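Di-haem cytochrome c peroxidase family protein (Burkholderia thailandensis E264, PDB 6NX0) carries two covalently bound c-type hemes, forms an unusually stable bis-Fe(IV) state and probably acts as a peroxidase of the MauG/cytochrome c peroxidase family. Local coordinates at residues Arg107-Asp111 / Cys122-Pro128; Thr197-Leu202 / Leu252-Gln257; Ile327-Arg333 / Arg406-Gly410. All blocks are in the same frame, centred on the assembly; numbering follows the deposited sequence.

Interaction 1: residues Arg107-Asp111 / Cys122-Pro128. With HEC (heme c), chain B.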
loop_
_atom_site.group_PDB
_atom_site.type_symbol
_atom_site.label_atom_id
_atom_site.label_comp_id
_atom_site.label_asym_id
_atom_site.label_seq_id
_atom_site.Cartn_x
_atom_site.Cartn_y
_atom_site.Cartn_z
ATOM N N ARG A 107 18.049 11.886 -2.599
ATOM C CA ARG A 107 19.133 11.559 -3.516
ATOM C C ARG A 107 19.168 10.066 -3.820
ATOM O O ARG A 107 19.288 9.664 -4.980
ATOM C CB ARG A 107 20.466 12.039 -2.917
ATOM C CG ARG A 107 21.632 11.784 -3.772
ATOM C CD ARG A 107 22.901 12.340 -3.158
ATOM N NE ARG A 107 23.995 11.991 -4.043
ATOM C CZ ARG A 107 25.178 12.597 -4.079
ATOM N NH1 ARG A 107 25.451 13.584 -3.237
ATOM N NH2 ARG A 107 26.075 12.191 -4.961
ATOM N N VAL A 108 19.068 9.230 -2.784
ATOM C CA VAL A 108 19.007 7.779 -2.962
ATOM C C VAL A 108 17.802 7.404 -3.811
ATOM O O VAL A 108 17.889 6.576 -4.727
ATOM C CB VAL A 108 18.955 7.082 -1.584
ATOM C CG1 VAL A 108 18.712 5.605 -1.727
ATOM C CG2 VAL A 108 20.253 7.355 -0.795
ATOM N N PHE A 109 16.650 8.002 -3.503
ATOM C CA PHE A 109 15.403 7.634 -4.173
ATOM C C PHE A 109 15.468 7.810 -5.678
ATOM O O PHE A 109 14.851 7.039 -6.424
ATOM C CB PHE A 109 14.270 8.479 -3.608
ATOM C CG PHE A 109 12.889 7.970 -3.936
ATOM C CD1 PHE A 109 12.236 8.374 -5.083
ATOM C CD2 PHE A 109 12.261 7.087 -3.092
ATOM C CE1 PHE A 109 10.957 7.919 -5.361
ATOM C CE2 PHE A 109 10.977 6.624 -3.359
ATOM C CZ PHE A 109 10.334 7.035 -4.490
ATOM N N PHE A 110 16.208 8.806 -6.153
ATOM C CA PHE A 110 16.257 9.114 -7.572
ATOM C C PHE A 110 17.538 8.643 -8.255
ATOM O O PHE A 110 17.733 8.944 -9.441
ATOM C CB PHE A 110 16.053 10.630 -7.765
ATOM C CG PHE A 110 14.636 11.050 -7.544
ATOM C CD1 PHE A 110 13.708 10.920 -8.560
ATOM C CD2 PHE A 110 14.213 11.501 -6.310
ATOM C CE1 PHE A 110 12.369 11.277 -8.355
ATOM C CE2 PHE A 110 12.893 11.846 -6.090
ATOM C CZ PHE A 110 11.965 11.735 -7.114
ATOM N N ASP A 111 18.374 7.847 -7.569
ATOM C CA ASP A 111 19.661 7.430 -8.118
ATOM C C ASP A 111 19.498 6.203 -9.011
ATOM O O ASP A 111 19.223 5.113 -8.499
ATOM C CB ASP A 111 20.637 7.149 -6.992
ATOM C CG ASP A 111 22.053 6.944 -7.479
ATOM O OD1 ASP A 111 22.248 6.571 -8.660
ATOM O OD2 ASP A 111 22.981 7.156 -6.676
ATOM N N CYS A 122 14.335 4.054 -7.403
ATOM C CA CYS A 122 13.049 3.919 -6.725
ATOM C C CYS A 122 11.930 4.586 -7.510
ATOM O O CYS A 122 10.800 4.077 -7.571
ATOM C CB CYS A 122 13.099 4.547 -5.331
ATOM S SG CYS A 122 14.432 4.007 -4.248
ATOM N N ALA A 123 12.215 5.748 -8.091
ATOM C CA ALA A 123 11.209 6.494 -8.828
ATOM C C ALA A 123 10.696 5.760 -10.061
ATOM O O ALA A 123 9.617 6.115 -10.562
ATOM C CB ALA A 123 11.789 7.845 -9.234
ATOM N N SER A 124 11.435 4.754 -10.563
ATOM C CA SER A 124 11.000 3.940 -11.693
ATOM C C SER A 124 9.734 3.149 -11.410
ATOM O O SER A 124 9.071 2.702 -12.358
ATOM C CB SER A 124 12.105 2.962 -12.101
ATOM O OG SER A 124 13.288 3.658 -12.454
ATOM N N CYS A 125 9.381 2.960 -10.141
ATOM C CA CYS A 125 8.132 2.321 -9.749
ATOM C C CYS A 125 7.279 3.177 -8.829
ATOM O O CYS A 125 6.217 2.720 -8.395
ATOM C CB CYS A 125 8.422 0.986 -9.067
ATOM S SG CYS A 125 9.262 -0.140 -10.191
ATOM N N HIS A 126 7.722 4.375 -8.511
ATOM C CA HIS A 126 7.072 5.294 -7.577
ATOM C C HIS A 126 7.297 6.686 -8.179
ATOM O O HIS A 126 8.186 7.417 -7.758
ATOM C CB HIS A 126 7.669 5.178 -6.173
ATOM C CG HIS A 126 7.518 3.823 -5.550
ATOM N ND1 HIS A 126 6.308 3.354 -5.086
ATOM C CD2 HIS A 126 8.420 2.846 -5.303
ATOM C CE1 HIS A 126 6.474 2.149 -4.571
ATOM N NE2 HIS A 126 7.748 1.819 -4.691
ATOM N N ASP A 127 6.484 7.028 -9.174
ATOM C CA ASP A 127 6.690 8.206 -10.001
ATOM C C ASP A 127 6.287 9.453 -9.233
ATOM O O ASP A 127 5.119 9.574 -8.844
ATOM C CB ASP A 127 5.846 8.043 -11.271
ATOM C CG ASP A 127 5.991 9.183 -12.249
ATOM O OD1 ASP A 127 6.680 10.187 -11.956
ATOM O OD2 ASP A 127 5.404 9.047 -13.341
ATOM N N PRO A 128 7.193 10.408 -8.996
ATOM C CA PRO A 128 6.752 11.635 -8.316
ATOM C C PRO A 128 5.605 12.329 -9.030
ATOM O O PRO A 128 4.827 13.052 -8.381
ATOM C CB PRO A 128 8.018 12.502 -8.294
ATOM C CG PRO A 128 8.857 11.986 -9.406
ATOM C CD PRO A 128 8.602 10.511 -9.430
HETATM FE FE HEC B . 8.813 0.147 -3.804
HETATM C CHA HEC B . 6.272 -1.138 -1.830
HETATM C CHB HEC B . 9.820 2.096 -1.213
HETATM C CHC HEC B . 11.835 0.685 -5.355
HETATM C CHD HEC B . 7.910 -1.946 -6.386
HETATM N NA HEC B . 8.111 0.485 -1.929
HETATM C C1A HEC B . 7.074 -0.166 -1.291
HETATM C C2A HEC B . 6.927 0.389 0.026
HETATM C C3A HEC B . 7.843 1.361 0.150
HETATM C C4A HEC B . 8.664 1.374 -1.033
HETATM C CMA HEC B . 8.146 2.177 1.402
HETATM C CAA HEC B . 5.899 -0.076 1.073
HETATM C CBA HEC B . 4.663 0.805 1.023
HETATM C CGA HEC B . 3.546 0.318 1.909
HETATM O O1A HEC B . 2.562 1.104 2.039
HETATM O O2A HEC B . 3.575 -0.873 2.348
HETATM N NB HEC B . 10.518 1.161 -3.378
HETATM C C1B HEC B . 10.732 1.894 -2.218
HETATM C C2B HEC B . 12.055 2.454 -2.286
HETATM C C3B HEC B . 12.662 1.984 -3.381
HETATM C C4B HEC B . 11.689 1.197 -4.101
HETATM C CMB HEC B . 12.652 3.366 -1.210
HETATM C CAB HEC B . 14.073 2.301 -3.919
HETATM C CBB HEC B . 15.136 1.703 -2.964
HETATM N NC HEC B . 9.682 -0.486 -5.534
HETATM C C1C HEC B . 10.928 -0.094 -6.006
HETATM C C2C HEC B . 11.003 -0.510 -7.388
HETATM C C3C HEC B . 9.913 -1.212 -7.712
HETATM C C4C HEC B . 9.073 -1.236 -6.531
HETATM C CMC HEC B . 12.126 -0.085 -8.349
HETATM C CAC HEC B . 9.413 -1.549 -9.127
HETATM C CBC HEC B . 10.299 -2.601 -9.807
HETATM N ND HEC B . 7.340 -1.224 -4.068
HETATM C C1D HEC B . 7.141 -1.965 -5.250
HETATM C C2D HEC B . 6.063 -2.892 -5.020
HETATM C C3D HEC B . 5.611 -2.695 -3.618
HETATM C C4D HEC B . 6.434 -1.644 -3.083
HETATM C CMD HEC B . 5.586 -3.955 -5.991
HETATM C CAD HEC B . 4.513 -3.479 -2.875
HETATM C CBD HEC B . 5.082 -4.848 -2.584
HETATM C CGD HEC B . 4.298 -5.615 -1.534
HETATM O O1D HEC B . 3.280 -5.082 -1.041
HETATM O O2D HEC B . 4.696 -6.790 -1.294
HETATM O O HOH W 1 17.227 4.461 -6.531
HETATM O O HOH W 2 9.736 -1.643 -2.946
#
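Phe109, the last residue of helix 99-109, lays one face of its ring against Cys122. The CB of Cys122 stands 3.5 Å from the centroid of the Phe109 ring and only 12° off its normal, a CH-pi contact, while the sulfur sits obliquely to the same ring. Swinging CG opposite the backbone N (chi1 -165°) brings the ring face against CB of Cys122, and CZ of Phe109 reaches CB of His126 at 3.7 Å, near the ring plane. A flat, apolar side chain suits this buried place beside the heme attachment. Outside this buried core the residues are partly exposed and share less area: Phe110 touches CB of Ala123 with CE1 at 3.6 Å and turns its ring edge to CG of Pro128. Between the backbones, Ala123 N gives a weak hydrogen bond to Phe109 O, and a water accepts from Cys122 N while donating to Val108 O and Asp111 O, so it joins the end of the helix to the loop. Cys122 SG and Cys125 SG are bonded to heme CAB and CAC, and His126 NE2 binds the iron at 2.2 Å, its ND1 held by Phe132 O. This is the CXXCH heme-attachment motif of c-type cytochromes, packed against the end of helix 99-109.

Interaction 2: residues Thr197-Leu202 / Leu252-Gln257. With HEC (heme c), chain B.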
loop_
_atom_site.group_PDB
_atom_site.type_symbol
_atom_site.label_atom_id
_atom_site.label_comp_id
_atom_site.label_asym_id
_atom_site.label_seq_id
_atom_site.Cartn_x
_atom_site.Cartn_y
_atom_site.Cartn_z
ATOM N N THR A 197 9.656 -1.417 9.435
ATOM C CA THR A 197 9.992 -0.004 9.299
ATOM C C THR A 197 10.383 0.291 7.858
ATOM O O THR A 197 10.692 -0.604 7.078
ATOM C CB THR A 197 11.171 0.393 10.192
ATOM O OG1 THR A 197 12.344 -0.277 9.729
ATOM C CG2 THR A 197 10.906 0.042 11.660
ATOM N N LEU A 198 10.332 1.581 7.516
ATOM C CA LEU A 198 10.807 2.040 6.210
ATOM C C LEU A 198 12.277 1.699 5.980
ATOM O O LEU A 198 12.680 1.379 4.860
ATOM C CB LEU A 198 10.571 3.547 6.087
ATOM C CG LEU A 198 9.098 3.936 5.999
ATOM C CD1 LEU A 198 8.900 5.437 6.243
ATOM C CD2 LEU A 198 8.545 3.548 4.626
ATOM N N ALA A 199 13.097 1.762 7.021
ATOM C CA ALA A 199 14.505 1.411 6.851
ATOM C C ALA A 199 14.667 -0.039 6.414
ATOM O O ALA A 199 15.464 -0.344 5.517
ATOM C CB ALA A 199 15.269 1.676 8.147
ATOM N N GLU A 200 13.910 -0.952 7.030
ATOM C CA GLU A 200 13.961 -2.363 6.666
ATOM C C GLU A 200 13.350 -2.630 5.294
ATOM O O GLU A 200 13.786 -3.550 4.586
ATOM C CB GLU A 200 13.231 -3.193 7.729
ATOM C CG GLU A 200 13.157 -4.678 7.427
ATOM C CD GLU A 200 12.317 -5.483 8.431
ATOM O OE1 GLU A 200 11.804 -4.897 9.417
ATOM O OE2 GLU A 200 12.188 -6.710 8.232
ATOM N N GLN A 201 12.337 -1.854 4.918
ATOM C CA GLN A 201 11.613 -2.099 3.671
ATOM C C GLN A 201 12.543 -2.114 2.465
ATOM O O GLN A 201 12.345 -2.910 1.543
ATOM C CB GLN A 201 10.531 -1.029 3.501
ATOM C CG GLN A 201 9.642 -1.187 2.259
ATOM C CD GLN A 201 10.310 -0.718 0.995
ATOM O OE1 GLN A 201 11.169 0.165 1.019
ATOM N NE2 GLN A 201 9.927 -1.318 -0.128
ATOM N N LEU A 202 13.514 -1.205 2.409
ATOM C CA LEU A 202 14.167 -1.059 1.109
ATOM C C LEU A 202 15.093 -2.222 0.785
ATOM O O LEU A 202 15.508 -2.349 -0.370
ATOM C CB LEU A 202 14.887 0.289 0.978
ATOM C CG LEU A 202 15.820 0.816 2.042
ATOM C CD1 LEU A 202 16.902 -0.154 2.369
ATOM C CD2 LEU A 202 16.423 2.130 1.508
ATOM N N LEU A 252 21.397 3.559 4.278
ATOM C CA LEU A 252 20.462 3.832 3.182
ATOM C C LEU A 252 19.042 3.903 3.714
ATOM O O LEU A 252 18.274 4.807 3.367
ATOM C CB LEU A 252 20.564 2.747 2.108
ATOM C CG LEU A 252 21.805 2.734 1.205
ATOM C CD1 LEU A 252 21.834 1.502 0.288
ATOM C CD2 LEU A 252 21.864 4.009 0.407
ATOM N N GLY A 253 18.694 2.961 4.593
ATOM C CA GLY A 253 17.382 2.969 5.213
ATOM C C GLY A 253 17.116 4.164 6.111
ATOM O O GLY A 253 16.011 4.709 6.100
ATOM N N GLU A 254 18.102 4.577 6.921
ATOM C CA GLU A 254 17.912 5.763 7.753
ATOM C C GLU A 254 17.626 6.987 6.900
ATOM O O GLU A 254 16.752 7.793 7.230
ATOM C CB GLU A 254 19.157 6.038 8.605
ATOM C CG GLU A 254 19.409 5.108 9.738
ATOM C CD GLU A 254 20.577 5.625 10.599
ATOM O OE1 GLU A 254 21.541 4.867 10.817
ATOM O OE2 GLU A 254 20.531 6.809 11.014
ATOM N N ALA A 255 18.387 7.158 5.816
ATOM C CA ALA A 255 18.192 8.306 4.942
ATOM C C ALA A 255 16.830 8.242 4.285
ATOM O O ALA A 255 16.108 9.242 4.214
ATOM C CB ALA A 255 19.304 8.350 3.883
ATOM N N MET A 256 16.454 7.058 3.825
ATOM C CA MET A 256 15.168 6.922 3.144
ATOM C C MET A 256 14.004 7.187 4.088
ATOM O O MET A 256 13.015 7.812 3.705
ATOM C CB MET A 256 15.059 5.521 2.555
ATOM C CG MET A 256 13.863 5.337 1.619
ATOM S SD MET A 256 13.790 6.537 0.268
ATOM C CE MET A 256 15.227 5.994 -0.628
ATOM N N GLN A 257 14.087 6.673 5.319
ATOM C CA GLN A 257 13.064 6.945 6.317
ATOM C C GLN A 257 12.864 8.445 6.500
ATOM O O GLN A 257 11.731 8.932 6.538
ATOM C CB GLN A 257 13.469 6.261 7.624
ATOM C CG GLN A 257 12.368 6.074 8.632
ATOM C CD GLN A 257 12.796 5.051 9.684
ATOM O OE1 GLN A 257 12.553 3.830 9.553
ATOM N NE2 GLN A 257 13.493 5.537 10.705
HETATM FE FE HEC B . 8.813 0.147 -3.804
HETATM C CHA HEC B . 6.272 -1.138 -1.830
HETATM C CHB HEC B . 9.820 2.096 -1.213
HETATM C CHC HEC B . 11.835 0.685 -5.355
HETATM C CHD HEC B . 7.910 -1.946 -6.386
HETATM N NA HEC B . 8.111 0.485 -1.929
HETATM C C1A HEC B . 7.074 -0.166 -1.291
HETATM C C2A HEC B . 6.927 0.389 0.026
HETATM C C3A HEC B . 7.843 1.361 0.150
HETATM C C4A HEC B . 8.664 1.374 -1.033
HETATM C CMA HEC B . 8.146 2.177 1.402
HETATM C CAA HEC B . 5.899 -0.076 1.073
HETATM C CBA HEC B . 4.663 0.805 1.023
HETATM C CGA HEC B . 3.546 0.318 1.909
HETATM O O1A HEC B . 2.562 1.104 2.039
HETATM O O2A HEC B . 3.575 -0.873 2.348
HETATM N NB HEC B . 10.518 1.161 -3.378
HETATM C C1B HEC B . 10.732 1.894 -2.218
HETATM C C2B HEC B . 12.055 2.454 -2.286
HETATM C C3B HEC B . 12.662 1.984 -3.381
HETATM C C4B HEC B . 11.689 1.197 -4.101
HETATM C CMB HEC B . 12.652 3.366 -1.210
HETATM C CAB HEC B . 14.073 2.301 -3.919
HETATM C CBB HEC B . 15.136 1.703 -2.964
HETATM N NC HEC B . 9.682 -0.486 -5.534
HETATM C C1C HEC B . 10.928 -0.094 -6.006
HETATM C C2C HEC B . 11.003 -0.510 -7.388
HETATM C C3C HEC B . 9.913 -1.212 -7.712
HETATM C C4C HEC B . 9.073 -1.236 -6.531
HETATM C CMC HEC B . 12.126 -0.085 -8.349
HETATM C CAC HEC B . 9.413 -1.549 -9.127
HETATM C CBC HEC B . 10.299 -2.601 -9.807
HETATM N ND HEC B . 7.340 -1.224 -4.068
HETATM C C1D HEC B . 7.141 -1.965 -5.250
HETATM C C2D HEC B . 6.063 -2.892 -5.020
HETATM C C3D HEC B . 5.611 -2.695 -3.618
HETATM C C4D HEC B . 6.434 -1.644 -3.083
HETATM C CMD HEC B . 5.586 -3.955 -5.991
HETATM C CAD HEC B . 4.513 -3.479 -2.875
HETATM C CBD HEC B . 5.082 -4.848 -2.584
HETATM C CGD HEC B . 4.298 -5.615 -1.534
HETATM O O1D HEC B . 3.280 -5.082 -1.041
HETATM O O2D HEC B . 4.696 -6.790 -1.294
HETATM O O HOH W 3 9.338 3.376 9.533
HETATM O O HOH W 2 9.736 -1.643 -2.946
#
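Ala199 and Gly253 bring the two helices close, their CA atoms 3.7 Å apart. Gly253, having no side chain, lets the two backbones come this near, and the small methyl of Ala199 packs on the backbone of Gly253. Apolar contact continues at Leu202, whose CD2 meets CB of Met256 at 3.8 Å and also lies against the backbone O of Leu252. Met256, bent at chi2 and chi3, folds its CG, SD and CE around the heme methyl CMB, and Leu198 CD2 touches the methyl CMA, so both helices supply greasy side chains to the porphyrin rim.

The polar contacts between the two segments lie at the start of helix 198-201. Thr197 is its N-cap, with OG1 accepting from Glu200 N at 3.2 Å. Gln257 has CG opposite its backbone N (chi1 -162°) and an extended chain, which delivers OE1 to Ala199 N in a weak 3.3 Å hydrogen bond; a water bridges the same OE1 to Leu198 N. Separately, on the heme side, Gln201 places NE2 3.1 Å from heme C4A and makes a weak hydrogen bond to the water that ligates the iron.

Helix 245-260 is sandwiched in turn: Leu252 and Met256 pack on Val108 of helix 99-109, and Leu252 also meets helices 217-225 and 228-237.

Interaction 3: residues Ile327-Arg333 / Arg406-Gly410. With HEC (heme c), chain C.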
loop_
_atom_site.group_PDB
_atom_site.type_symbol
_atom_site.label_atom_id
_atom_site.label_comp_id
_atom_site.label_asym_id
_atom_site.label_seq_id
_atom_site.Cartn_x
_atom_site.Cartn_y
_atom_site.Cartn_z
ATOM N N ILE A 327 -10.433 -10.017 1.157
ATOM C CA ILE A 327 -11.570 -9.767 0.262
ATOM C C ILE A 327 -11.501 -10.585 -1.026
ATOM O O ILE A 327 -12.473 -10.569 -1.806
ATOM C CB ILE A 327 -11.746 -8.262 -0.051
ATOM C CG1 ILE A 327 -10.621 -7.697 -0.934
ATOM C CG2 ILE A 327 -11.849 -7.449 1.245
ATOM C CD1 ILE A 327 -10.916 -6.289 -1.480
ATOM N N ALA A 328 -10.396 -11.314 -1.266
ATOM C CA ALA A 328 -10.314 -12.314 -2.334
ATOM C C ALA A 328 -10.580 -11.719 -3.723
ATOM O O ALA A 328 -11.424 -12.195 -4.483
ATOM C CB ALA A 328 -11.277 -13.471 -2.054
ATOM N N VAL A 329 -9.818 -10.696 -4.083
ATOM C CA VAL A 329 -9.955 -10.178 -5.448
ATOM C C VAL A 329 -9.577 -11.251 -6.472
ATOM O O VAL A 329 -8.856 -12.218 -6.157
ATOM C CB VAL A 329 -9.143 -8.890 -5.675
ATOM C CG1 VAL A 329 -9.531 -7.822 -4.683
ATOM C CG2 VAL A 329 -7.655 -9.176 -5.658
ATOM N N PRO A 330 -10.063 -11.134 -7.707
ATOM C CA PRO A 330 -9.826 -12.184 -8.703
ATOM C C PRO A 330 -8.352 -12.375 -9.022
ATOM O O PRO A 330 -7.543 -11.448 -8.942
ATOM C CB PRO A 330 -10.588 -11.689 -9.935
ATOM C CG PRO A 330 -11.636 -10.756 -9.368
ATOM C CD PRO A 330 -10.959 -10.088 -8.214
ATOM N N ARG A 331 -8.026 -13.607 -9.414
ATOM C CA ARG A 331 -6.674 -13.929 -9.844
ATOM C C ARG A 331 -6.287 -13.120 -11.075
ATOM O O ARG A 331 -7.058 -12.991 -12.036
ATOM C CB ARG A 331 -6.588 -15.421 -10.153
ATOM C CG ARG A 331 -5.167 -15.951 -10.428
ATOM C CD ARG A 331 -5.269 -17.456 -10.526
ATOM N NE ARG A 331 -4.032 -18.206 -10.743
ATOM C CZ ARG A 331 -3.245 -18.657 -9.774
ATOM N NH1 ARG A 331 -3.501 -18.357 -8.497
ATOM N NH2 ARG A 331 -2.185 -19.410 -10.072
ATOM N N ASN A 332 -5.068 -12.588 -11.055
ATOM C CA ASN A 332 -4.492 -11.945 -12.230
ATOM C C ASN A 332 -3.762 -13.029 -13.006
ATOM O O ASN A 332 -2.648 -13.419 -12.645
ATOM C CB ASN A 332 -3.551 -10.811 -11.842
ATOM C CG ASN A 332 -2.962 -10.123 -13.055
ATOM O OD1 ASN A 332 -3.015 -10.660 -14.157
ATOM N ND2 ASN A 332 -2.410 -8.944 -12.869
ATOM N N ARG A 333 -4.408 -13.535 -14.056
ATOM C CA ARG A 333 -3.875 -14.680 -14.768
ATOM C C ARG A 333 -2.667 -14.320 -15.622
ATOM O O ARG A 333 -2.007 -15.234 -16.150
ATOM C CB ARG A 333 -4.985 -15.313 -15.609
ATOM C CG ARG A 333 -6.134 -15.859 -14.751
ATOM C CD ARG A 333 -7.363 -16.197 -15.589
ATOM N NE ARG A 333 -7.809 -15.004 -16.302
ATOM C CZ ARG A 333 -8.726 -14.979 -17.264
ATOM N NH1 ARG A 333 -9.332 -16.093 -17.648
ATOM N NH2 ARG A 333 -9.034 -13.822 -17.839
ATOM N N ARG A 406 -19.070 -13.504 -12.629
ATOM C CA ARG A 406 -18.657 -12.295 -13.336
ATOM C C ARG A 406 -17.220 -11.922 -12.994
ATOM O O ARG A 406 -16.488 -11.406 -13.846
ATOM C CB ARG A 406 -19.601 -11.138 -12.982
ATOM C CG ARG A 406 -19.179 -9.720 -13.416
ATOM C CD ARG A 406 -20.190 -8.673 -12.916
ATOM N NE ARG A 406 -19.755 -7.282 -13.095
ATOM C CZ ARG A 406 -20.461 -6.210 -12.709
ATOM N NH1 ARG A 406 -21.643 -6.354 -12.116
ATOM N NH2 ARG A 406 -19.985 -4.985 -12.916
ATOM N N TRP A 407 -16.808 -12.184 -11.760
ATOM C CA TRP A 407 -15.525 -11.716 -11.258
ATOM C C TRP A 407 -14.455 -12.783 -11.309
ATOM O O TRP A 407 -13.283 -12.454 -11.537
ATOM C CB TRP A 407 -15.685 -11.209 -9.815
ATOM C CG TRP A 407 -16.624 -10.053 -9.780
ATOM C CD1 TRP A 407 -17.936 -10.069 -9.408
ATOM C CD2 TRP A 407 -16.354 -8.719 -10.216
ATOM N NE1 TRP A 407 -18.491 -8.832 -9.573
ATOM C CE2 TRP A 407 -17.541 -7.978 -10.062
ATOM C CE3 TRP A 407 -15.218 -8.071 -10.709
ATOM C CZ2 TRP A 407 -17.625 -6.629 -10.378
ATOM C CZ3 TRP A 407 -15.298 -6.731 -11.009
ATOM C CH2 TRP A 407 -16.494 -6.015 -10.838
ATOM N N TYR A 408 -14.822 -14.047 -11.114
ATOM C CA TYR A 408 -13.847 -15.118 -10.963
ATOM C C TYR A 408 -13.766 -15.979 -12.215
ATOM O O TYR A 408 -13.634 -17.205 -12.142
ATOM C CB TYR A 408 -14.168 -15.945 -9.726
ATOM C CG TYR A 408 -14.113 -15.120 -8.449
ATOM C CD1 TYR A 408 -12.949 -14.428 -8.081
ATOM C CD2 TYR A 408 -15.218 -15.021 -7.614
ATOM C CE1 TYR A 408 -12.893 -13.655 -6.927
ATOM C CE2 TYR A 408 -15.173 -14.262 -6.463
ATOM C CZ TYR A 408 -14.004 -13.587 -6.109
ATOM O OH TYR A 408 -13.967 -12.844 -4.976
ATOM N N HIS A 409 -13.819 -15.313 -13.368
ATOM C CA HIS A 409 -13.576 -15.947 -14.661
ATOM C C HIS A 409 -14.462 -17.183 -14.808
ATOM O O HIS A 409 -14.023 -18.261 -15.211
ATOM C CB HIS A 409 -12.081 -16.268 -14.815
ATOM C CG HIS A 409 -11.187 -15.094 -14.526
ATOM N ND1 HIS A 409 -10.461 -14.976 -13.356
ATOM C CD2 HIS A 409 -10.922 -13.974 -15.243
ATOM C CE1 HIS A 409 -9.782 -13.841 -13.369
ATOM N NE2 HIS A 409 -10.046 -13.212 -14.503
ATOM N N GLY A 410 -15.735 -17.016 -14.437
ATOM C CA GLY A 410 -16.743 -18.048 -14.594
ATOM C C GLY A 410 -16.953 -18.991 -13.420
ATOM O O GLY A 410 -17.923 -19.764 -13.438
HETATM FE FE HEC C . -11.473 -1.781 0.021
HETATM C CHA HEC C . -8.542 -2.390 -1.649
HETATM C CHB HEC C . -12.309 0.610 -2.298
HETATM C CHC HEC C . -14.660 -1.632 1.279
HETATM C CHD HEC C . -10.551 -3.869 2.558
HETATM N NA HEC C . -10.567 -0.997 -1.617
HETATM C C1A HEC C . -9.326 -1.371 -2.098
HETATM C C2A HEC C . -9.116 -0.651 -3.327
HETATM C C3A HEC C . -10.103 0.245 -3.447
HETATM C C4A HEC C . -11.045 0.043 -2.375
HETATM C CMA HEC C . -10.366 1.180 -4.624
HETATM C CAA HEC C . -7.835 -0.726 -4.189
HETATM C CBA HEC C . -6.801 0.287 -3.726
HETATM C CGA HEC C . -5.464 0.210 -4.425
HETATM O O1A HEC C . -4.547 0.932 -3.929
HETATM O O2A HEC C . -5.213 -0.724 -5.237
HETATM N NB HEC C . -13.139 -0.718 -0.387
HETATM C C1B HEC C . -13.251 0.272 -1.366
HETATM C C2B HEC C . -14.601 0.804 -1.321
HETATM C C3B HEC C . -15.287 0.150 -0.387
HETATM C C4B HEC C . -14.364 -0.782 0.246
HETATM C CMB HEC C . -15.091 1.982 -2.203
HETATM C CAB HEC C . -16.793 0.250 -0.032
HETATM C CBB HEC C . -17.663 -0.102 -1.261
HETATM N NC HEC C . -12.402 -2.529 1.649
HETATM C C1C HEC C . -13.746 -2.401 1.945
HETATM C C2C HEC C . -14.003 -3.172 3.128
HETATM C C3C HEC C . -12.850 -3.713 3.543
HETATM C C4C HEC C . -11.820 -3.351 2.598
HETATM C CMC HEC C . -15.400 -3.203 3.787
HETATM C CAC HEC C . -12.580 -4.404 4.889
HETATM C CBC HEC C . -13.439 -5.685 4.956
HETATM N ND HEC C . -9.820 -2.870 0.401
HETATM C C1D HEC C . -9.666 -3.688 1.525
HETATM C C2D HEC C . -8.488 -4.483 1.336
HETATM C C3D HEC C . -7.920 -4.111 0.022
HETATM C C4D HEC C . -8.765 -3.065 -0.486
HETATM C CMD HEC C . -7.908 -5.530 2.282
HETATM C CAD HEC C . -6.678 -4.715 -0.647
HETATM C CBD HEC C . -7.108 -5.968 -1.385
HETATM C CGD HEC C . -6.054 -6.411 -2.368
HETATM O O1D HEC C . -5.099 -5.636 -2.621
HETATM O O2D HEC C . -6.277 -7.470 -3.024
#
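In the C-terminal cytochrome c domain, the irregular segment 327-333 runs outward from the second heme and is met by the turn that follows helix 404-407. At the heme end, Ile327 sets CD1 3.8 Å from the propionate carbon CBD and packs on Tyr397, the axial ligand of this iron; its apolar branches suit a place between the heme edge and an aromatic ligand. Val329 lies beside the propionate, with CG2 close to O2D.

Next along the chain, Tyr408 reaches across to the backbone. Its OH donates to Ala328 O at 2.7 Å, the hydroxyl tilted 26° from the carbonyl plane. The carbonyl oxygen itself lies in the plane of the Tyr408 ring, at its edge. CG of Tyr408 stands opposite the carbonyl carbon (chi1 -61°), and from there the ring runs alongside the segment, its edge also meeting CA of Pro330. The proline ring, compact, rigid and apolar, fills the angle between Tyr408 and Trp407, with CG 3.2 Å from Trp407 O.

Arg333 and His409, at the far end, are exposed. His409 points its ring edge at Arg331 O, and Asp415 ties the two segments together, accepting from Arg331 N through OD1 and hydrogen-bonded to His409 ND1 through OD2. Over one face of the imidazole lies the flat guanidinium of Arg333, the planes 23° apart, a stack whose exact closeness is doubtful. Arg333 CD stands almost on the ring normal, 3.9 Å from the His409 centroid, a CH-pi contact.

In the fold
Interactions 1 and 2 adjoin each other at the first heme: Met256 of 252-257 packs on Val108 and Phe109 of 107-111, and the water on the iron lies opposite His126 and beside Gln201. Together they wrap one heme from both faces, mostly with apolar side chains and with a few, mostly weak, hydrogen bonds, one of them from Gln201 to that water. Both mix buried with partly exposed residues. Interaction 3 belongs to the other heme, its centre about 32 and 34 Å from the centres of interactions 1 and 2. It is largely buried, apart from Arg333 and His409, where the chemistry changes to an arginine-histidine stack. Covalent attachment is found in interaction 1, helix packing in interaction 2, and loop-to-turn contact in interaction 3.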